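Local coordinates for endoglucanase, glycoside hydrolase family 5 protein (Cytophaga hutchinsonii, PDB 5IHS) that probably hydrolyses internal beta-1,4-glucosidic bonds of cellulose, as one of the endoglucanases with which the bacterium probably uses crystalline cellulose, at residues 35-40 / 214-219; 56-61 / 280-285; 170-175 / 208-213. All blocks are in the same frame, centred on the assembly; numbering follows the deposited sequence.

Interaction 1: 35-40 / 214-219; sequences LSVKGN and NIMYTL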
# COMPACT_ATOMS: atom_id res chain seq x y z
N LEU A 35 5.10 14.07 -3.55
CA LEU A 35 6.01 13.21 -2.81
C LEU A 35 7.18 12.78 -3.69
O LEU A 35 7.06 12.64 -4.91
CB LEU A 35 5.29 11.97 -2.31
CG LEU A 35 4.06 12.25 -1.45
CD1 LEU A 35 3.40 10.93 -1.06
CD2 LEU A 35 4.39 13.06 -0.20
N SER A 36 8.32 12.55 -3.04
CA SER A 36 9.51 12.07 -3.73
C SER A 36 10.34 11.27 -2.73
O SER A 36 9.97 11.12 -1.56
CB SER A 36 10.29 13.23 -4.35
OG SER A 36 10.65 14.14 -3.35
N VAL A 37 11.46 10.74 -3.20
CA VAL A 37 12.32 9.89 -2.38
C VAL A 37 13.69 10.55 -2.28
O VAL A 37 14.25 10.96 -3.29
CB VAL A 37 12.44 8.48 -2.97
CG1 VAL A 37 13.35 7.60 -2.11
CG2 VAL A 37 11.05 7.84 -3.12
N LYS A 38 14.21 10.63 -1.05
CA LYS A 38 15.57 11.08 -0.79
C LYS A 38 16.22 10.07 0.15
O LYS A 38 15.83 9.97 1.32
CB LYS A 38 15.55 12.47 -0.14
CG LYS A 38 16.89 12.99 0.35
CD LYS A 38 17.88 13.16 -0.79
CE LYS A 38 19.13 13.91 -0.33
NZ LYS A 38 18.84 15.36 -0.14
N GLY A 39 17.18 9.30 -0.37
CA GLY A 39 17.83 8.29 0.45
C GLY A 39 16.83 7.29 1.01
O GLY A 39 16.07 6.67 0.26
N ASN A 40 16.84 7.14 2.33
CA ASN A 40 15.95 6.20 3.01
C ASN A 40 14.55 6.75 3.23
O ASN A 40 13.74 6.07 3.87
CB ASN A 40 16.48 5.83 4.41
CG ASN A 40 17.82 5.11 4.40
OD1 ASN A 40 18.69 5.44 5.21
ND2 ASN A 40 17.99 4.12 3.55
N ASN A 214 12.66 8.43 -7.52
CA ASN A 214 11.41 8.26 -6.78
C ASN A 214 10.86 6.83 -6.84
O ASN A 214 9.66 6.61 -7.02
CB ASN A 214 10.38 9.30 -7.19
CG ASN A 214 10.84 10.70 -6.86
OD1 ASN A 214 11.82 10.88 -6.13
ND2 ASN A 214 10.14 11.69 -7.39
N ILE A 215 11.76 5.86 -6.62
CA ILE A 215 11.43 4.44 -6.48
C ILE A 215 11.59 4.03 -5.02
O ILE A 215 12.59 4.38 -4.37
CB ILE A 215 12.32 3.56 -7.39
CG1 ILE A 215 12.32 4.05 -8.84
CG2 ILE A 215 11.89 2.09 -7.30
CD1 ILE A 215 10.95 4.10 -9.50
N MET A 216 10.61 3.29 -4.51
CA MET A 216 10.68 2.66 -3.20
C MET A 216 10.45 1.17 -3.37
O MET A 216 10.02 0.70 -4.42
CB MET A 216 9.64 3.26 -2.25
CG MET A 216 9.75 4.77 -2.10
SD MET A 216 8.52 5.50 -1.01
CE MET A 216 9.27 5.21 0.58
N TYR A 217 10.69 0.42 -2.29
CA TYR A 217 10.63 -1.04 -2.32
C TYR A 217 9.71 -1.55 -1.22
O TYR A 217 9.70 -1.04 -0.10
CB TYR A 217 12.05 -1.63 -2.20
CG TYR A 217 12.94 -1.08 -3.29
CD1 TYR A 217 13.60 0.12 -3.12
CD2 TYR A 217 13.05 -1.71 -4.52
CE1 TYR A 217 14.36 0.68 -4.13
CE2 TYR A 217 13.83 -1.17 -5.54
CZ TYR A 217 14.48 0.03 -5.34
OH TYR A 217 15.24 0.56 -6.35
N THR A 218 8.93 -2.56 -1.57
CA THR A 218 7.90 -3.08 -0.69
C THR A 218 8.45 -3.98 0.40
O THR A 218 9.22 -4.90 0.12
CB THR A 218 6.90 -3.90 -1.51
OG1 THR A 218 6.53 -3.13 -2.65
CG2 THR A 218 5.68 -4.26 -0.69
N LEU A 219 7.94 -3.78 1.62
CA LEU A 219 8.09 -4.72 2.73
C LEU A 219 6.70 -5.07 3.24
O LEU A 219 5.91 -4.18 3.56
CB LEU A 219 8.89 -4.08 3.87
CG LEU A 219 9.08 -4.94 5.11
CD1 LEU A 219 9.94 -6.14 4.80
CD2 LEU A 219 9.69 -4.11 6.23
O HOH W 1 14.78 9.50 -5.78
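Ser36 meets Asn214 side chain to side chain: its CB lies against the carboxamide, 3.3 Å from Asn214 OD1 and 3.4 Å from Asn214 ND2, so a methylene rather than the hydroxyl faces the amide. At Val37 the contact turns polar. Its backbone N donates to Asn214 OD1 over 3.0 Å, and the N-H points well at the oxygen (162°), although the donor sits far above the carbonyl plane and not on a lone pair. The other end of the amide is held by Thr188 O, which accepts from Asn214 ND2, and bonds at both ends of the amide help to fix its rotation. Strand 35-38 belongs to a two-stranded antiparallel hairpin with strand 41-44, and it crosses the start of strand 215-221, the sixth strand of the TIM barrel, without pairing with it. Further along Val37, a water accepts from Asn214 N and donates to Val37 O, each at 2.9 Å. The valine's CG2, set anti to its carbonyl carbon, presses on Met216 CG at 3.5 Å, a tight carbon contact, while Met216 SD stands 4.0 Å from the same methyl group.

Interaction 2: 56-61 / 280-285; sequences SLFWSQ and CNWSIA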
# COMPACT_ATOMS: atom_id res chain seq x y z
N SER A 56 -5.47 -0.73 3.59
CA SER A 56 -5.67 -1.38 2.31
C SER A 56 -7.08 -1.94 2.22
O SER A 56 -7.57 -2.60 3.14
CB SER A 56 -4.66 -2.52 2.11
OG SER A 56 -4.69 -3.03 0.79
N LEU A 57 -7.69 -1.75 1.06
CA LEU A 57 -8.82 -2.56 0.66
C LEU A 57 -8.32 -3.97 0.33
O LEU A 57 -7.13 -4.21 0.11
CB LEU A 57 -9.54 -1.90 -0.52
CG LEU A 57 -10.02 -0.47 -0.23
CD1 LEU A 57 -10.54 0.21 -1.47
CD2 LEU A 57 -11.06 -0.42 0.87
N PHE A 58 -9.25 -4.91 0.31
CA PHE A 58 -8.98 -6.30 -0.01
C PHE A 58 -9.11 -6.49 -1.52
O PHE A 58 -9.63 -5.62 -2.22
CB PHE A 58 -10.01 -7.13 0.77
CG PHE A 58 -9.85 -8.65 0.75
CD1 PHE A 58 -9.15 -9.30 1.76
CD2 PHE A 58 -10.56 -9.43 -0.16
CE1 PHE A 58 -9.09 -10.69 1.79
CE2 PHE A 58 -10.50 -10.82 -0.11
CZ PHE A 58 -9.77 -11.44 0.86
N TRP A 59 -8.66 -7.64 -2.02
CA TRP A 59 -8.80 -8.02 -3.42
C TRP A 59 -10.06 -7.44 -4.06
O TRP A 59 -11.18 -7.76 -3.65
CB TRP A 59 -8.91 -9.53 -3.52
CG TRP A 59 -7.71 -10.31 -3.10
CD1 TRP A 59 -7.37 -10.73 -1.84
CD2 TRP A 59 -6.72 -10.85 -3.98
NE1 TRP A 59 -6.22 -11.47 -1.89
CE2 TRP A 59 -5.80 -11.56 -3.19
CE3 TRP A 59 -6.54 -10.79 -5.36
CZ2 TRP A 59 -4.70 -12.22 -3.75
CZ3 TRP A 59 -5.46 -11.44 -5.91
CH2 TRP A 59 -4.56 -12.15 -5.12
N SER A 60 -9.89 -6.64 -5.12
CA SER A 60 -11.00 -5.91 -5.70
C SER A 60 -12.09 -6.82 -6.26
O SER A 60 -13.26 -6.43 -6.28
CB SER A 60 -10.48 -4.99 -6.81
OG SER A 60 -9.79 -5.70 -7.82
N GLN A 61 -11.73 -8.01 -6.75
CA GLN A 61 -12.75 -8.86 -7.36
C GLN A 61 -13.60 -9.58 -6.32
O GLN A 61 -14.67 -10.11 -6.66
CB GLN A 61 -12.15 -9.83 -8.39
CG GLN A 61 -11.36 -11.01 -7.84
CD GLN A 61 -9.88 -10.71 -7.67
OE1 GLN A 61 -9.50 -9.68 -7.10
NE2 GLN A 61 -9.03 -11.61 -8.16
N CYS A 280 0.31 0.51 5.61
CA CYS A 280 -1.12 0.30 5.38
C CYS A 280 -1.52 -1.10 5.83
O CYS A 280 -0.86 -2.08 5.46
CB CYS A 280 -1.50 0.39 3.89
SG CYS A 280 -1.33 2.00 3.16
N ASN A 281 -2.61 -1.20 6.58
CA ASN A 281 -3.07 -2.47 7.14
C ASN A 281 -4.00 -3.23 6.20
O ASN A 281 -4.89 -2.64 5.57
CB ASN A 281 -3.79 -2.23 8.46
CG ASN A 281 -4.39 -3.50 9.04
OD1 ASN A 281 -5.61 -3.64 9.11
ND2 ASN A 281 -3.54 -4.40 9.50
N TRP A 282 -3.82 -4.54 6.16
CA TRP A 282 -4.70 -5.48 5.47
C TRP A 282 -5.68 -6.05 6.49
O TRP A 282 -5.24 -6.74 7.43
CB TRP A 282 -3.84 -6.60 4.90
CG TRP A 282 -4.55 -7.60 4.05
CD1 TRP A 282 -5.06 -8.81 4.44
CD2 TRP A 282 -4.81 -7.50 2.64
NE1 TRP A 282 -5.61 -9.46 3.37
CE2 TRP A 282 -5.47 -8.69 2.25
CE3 TRP A 282 -4.55 -6.52 1.67
CZ2 TRP A 282 -5.86 -8.92 0.93
CZ3 TRP A 282 -4.94 -6.76 0.37
CH2 TRP A 282 -5.58 -7.96 0.01
N SER A 283 -6.99 -5.82 6.35
CA SER A 283 -7.61 -5.05 5.28
C SER A 283 -9.04 -4.66 5.65
O SER A 283 -9.64 -5.22 6.58
CB SER A 283 -7.70 -5.85 3.97
OG SER A 283 -8.72 -6.83 4.03
N ILE A 284 -9.60 -3.75 4.86
CA ILE A 284 -11.03 -3.50 4.82
C ILE A 284 -11.68 -4.64 4.03
O ILE A 284 -11.71 -4.65 2.80
CB ILE A 284 -11.36 -2.12 4.25
CG1 ILE A 284 -10.71 -1.01 5.09
CG2 ILE A 284 -12.86 -1.94 4.12
CD1 ILE A 284 -11.20 -0.92 6.53
N ALA A 285 -12.17 -5.62 4.77
CA ALA A 285 -12.86 -6.79 4.25
C ALA A 285 -13.71 -7.30 5.39
O ALA A 285 -13.36 -7.10 6.55
CB ALA A 285 -11.88 -7.90 3.87
O HOH W 2 -12.12 -4.10 0.11
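Trp282 swings its CG anti to the backbone N (chi1 -175°), and Phe58 adopts the same first torsion, which brings the indole and the phenyl ring into contact. Phe58 CD1 comes within 3.4 Å of Trp282 CZ2, and the ring planes meet at 35°, an oblique pairing. Trp59 supplies the sharper geometry: the edge of the Trp282 six-membered ring points toward the face of the five-membered ring of Trp59 in an offset edge-to-face pair, with the planes at 84° and Trp59 CD1 3.6 Å from Trp282 CZ2. Ala285 CB adds an apolar contact to Phe58 CB at 3.7 Å. Behind the rings the backbones pair in parallel. Ser56 N donates to Asn281 O (2.8 Å), and Ile284 N donates to Ser56 O (2.9 Å); between these bonds the chain turns a corner at Trp282, and the peptide bond joining it to Ser283 is cis. A water continues the link, accepting from Phe58 N and donating to Ile284 O. Ser56 OG bonds to both Leu57 O and Arg85 NH1. Here the first and eighth strands, 53-57 and 279-284, close the TIM barrel, and a cis peptide after a tryptophan at the end of the last strand is a familiar feature of family 5 glycoside hydrolases, where that tryptophan commonly lines the substrate cleft.

Interaction 3: 170-175 / 208-213; sequences DIKPYA and NPITRQ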
# COMPACT_ATOMS: atom_id res chain seq x y z
N ASP A 170 13.64 -11.64 -12.82
CA ASP A 170 12.20 -11.54 -13.05
C ASP A 170 11.63 -10.19 -12.60
O ASP A 170 11.00 -9.50 -13.41
CB ASP A 170 11.45 -12.65 -12.29
CG ASP A 170 11.81 -14.02 -12.74
OD1 ASP A 170 11.88 -14.23 -13.96
OD2 ASP A 170 12.01 -14.88 -11.85
N ILE A 171 11.81 -9.83 -11.33
CA ILE A 171 11.11 -8.67 -10.80
C ILE A 171 11.67 -7.38 -11.39
O ILE A 171 10.92 -6.51 -11.85
CB ILE A 171 11.18 -8.61 -9.26
CG1 ILE A 171 10.69 -9.91 -8.60
CG2 ILE A 171 10.38 -7.41 -8.77
CD1 ILE A 171 11.05 -10.02 -7.12
N LYS A 172 12.99 -7.21 -11.31
CA LYS A 172 13.58 -5.94 -11.73
C LYS A 172 13.31 -5.64 -13.19
O LYS A 172 12.87 -4.52 -13.51
CB LYS A 172 15.07 -5.87 -11.36
CG LYS A 172 15.66 -4.49 -11.57
CD LYS A 172 17.15 -4.40 -11.26
CE LYS A 172 17.61 -2.96 -11.32
NZ LYS A 172 19.05 -2.81 -11.52
N PRO A 173 13.55 -6.57 -14.13
CA PRO A 173 13.23 -6.26 -15.54
C PRO A 173 11.76 -5.97 -15.77
O PRO A 173 11.43 -5.06 -16.54
CB PRO A 173 13.72 -7.51 -16.30
CG PRO A 173 14.68 -8.16 -15.40
CD PRO A 173 14.23 -7.87 -14.00
N TYR A 174 10.86 -6.71 -15.12
CA TYR A 174 9.44 -6.40 -15.21
C TYR A 174 9.16 -4.98 -14.74
O TYR A 174 8.48 -4.20 -15.41
CB TYR A 174 8.61 -7.40 -14.39
CG TYR A 174 7.24 -6.86 -14.05
CD1 TYR A 174 6.19 -6.97 -14.95
CD2 TYR A 174 7.01 -6.18 -12.86
CE1 TYR A 174 4.94 -6.44 -14.66
CE2 TYR A 174 5.77 -5.66 -12.58
CZ TYR A 174 4.74 -5.78 -13.48
OH TYR A 174 3.49 -5.26 -13.24
N ALA A 175 9.70 -4.63 -13.57
CA ALA A 175 9.41 -3.33 -12.98
C ALA A 175 9.96 -2.20 -13.83
O ALA A 175 9.32 -1.17 -13.99
CB ALA A 175 9.96 -3.25 -11.56
N ASN A 208 20.88 -4.46 -5.71
CA ASN A 208 20.80 -4.16 -7.14
C ASN A 208 19.59 -3.29 -7.38
O ASN A 208 18.61 -3.72 -8.02
CB ASN A 208 20.74 -5.44 -7.97
CG ASN A 208 20.73 -5.16 -9.46
OD1 ASN A 208 21.16 -4.09 -9.92
ND2 ASN A 208 20.22 -6.11 -10.22
N PRO A 209 19.62 -2.05 -6.90
CA PRO A 209 18.43 -1.20 -6.97
C PRO A 209 18.14 -0.71 -8.38
O PRO A 209 18.99 -0.70 -9.27
CB PRO A 209 18.78 -0.04 -6.04
CG PRO A 209 20.28 0.03 -6.10
CD PRO A 209 20.71 -1.40 -6.15
N ILE A 210 16.90 -0.29 -8.56
CA ILE A 210 16.48 0.41 -9.76
C ILE A 210 16.95 1.85 -9.63
O ILE A 210 16.47 2.60 -8.78
CB ILE A 210 14.96 0.33 -9.94
CG1 ILE A 210 14.54 -1.13 -10.15
CG2 ILE A 210 14.52 1.18 -11.12
CD1 ILE A 210 13.05 -1.38 -9.98
N THR A 211 17.93 2.22 -10.44
CA THR A 211 18.62 3.51 -10.32
C THR A 211 17.87 4.56 -11.13
O THR A 211 18.32 5.08 -12.15
CB THR A 211 20.08 3.35 -10.73
OG1 THR A 211 20.16 2.67 -11.98
CG2 THR A 211 20.85 2.53 -9.67
N ARG A 212 16.66 4.85 -10.64
CA ARG A 212 15.74 5.80 -11.24
C ARG A 212 15.12 6.64 -10.12
O ARG A 212 15.13 6.24 -8.95
CB ARG A 212 14.65 5.09 -12.06
CG ARG A 212 15.22 4.19 -13.16
CD ARG A 212 14.15 3.49 -13.97
NE ARG A 212 14.75 2.61 -14.97
CZ ARG A 212 14.07 1.95 -15.89
NH1 ARG A 212 12.75 2.06 -15.96
NH2 ARG A 212 14.70 1.16 -16.76
N GLN A 213 14.59 7.80 -10.49
CA GLN A 213 14.05 8.73 -9.50
C GLN A 213 12.78 8.20 -8.84
O GLN A 213 11.90 7.64 -9.50
CB GLN A 213 13.75 10.04 -10.22
CG GLN A 213 13.29 11.17 -9.33
CD GLN A 213 14.41 11.74 -8.48
OE1 GLN A 213 15.57 11.80 -8.92
NE2 GLN A 213 14.08 12.15 -7.26
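Helix 167-185, kinked at Pro173, runs beside an irregular segment, 208-213, and the nearest CA atoms, those of Lys172 and Ile210, are 7.3 Å apart, a gap that side chains bridge. Lys172 does most of the work. With CG anti to the backbone N (chi1 -170°) and every later torsion extended, its chain reaches straight across to the loop. There Lys172 NZ donates to Asn208 OD1 at 2.9 Å and to Pro209 O at 3.1 Å, in both cases from above the carbonyl plane, more than 50° out of it. The ammonium group is thus gripped by one side-chain and one backbone oxygen, while a long, weak ion pair with Glu176 OE2 may add a little electrostatic support. The Asn208 side chain, lying roughly perpendicular to that of the lysine, is held at its amide nitrogen by Asn168 OD1, accepting from Asn208 ND2. Closer to the helix, the lysine methylenes run antiparallel to the Ile210 side chain, with both CG and CE of Lys172 3.8 Å from Ile210 CG1. About one turn further on, Ala175 CB touches Ile210 CD1 at 3.9 Å; both residues also pack on Val193 of the fifth barrel strand. The contact fastens an outer helix to the loop between helix 202-207 and strand 215-221, on the outer side of the TIM barrel.

How the interactions relate
The three contacts illustrate how chemistry follows position in a TIM barrel. Interactions 1 and 2 both reach the barrel sheet, on opposite sides of the chain's centre and with their own centres about 22 Å apart, but only interaction 2 joins barrel strand to barrel strand, with paired backbones and clustered aromatic rings. Interaction 1, also buried, brings a hairpin against the sixth strand through an amide, a water and a valine-methionine contact. Interaction 3 is partly buried and relies on a lysine spanning from helix to loop. Interactions 1 and 3 adjoin, because 208-213 runs directly into 214-219, and Tyr217 OH probably hydrogen-bonds to Ile210 N. Interaction 2 touches neither of the others.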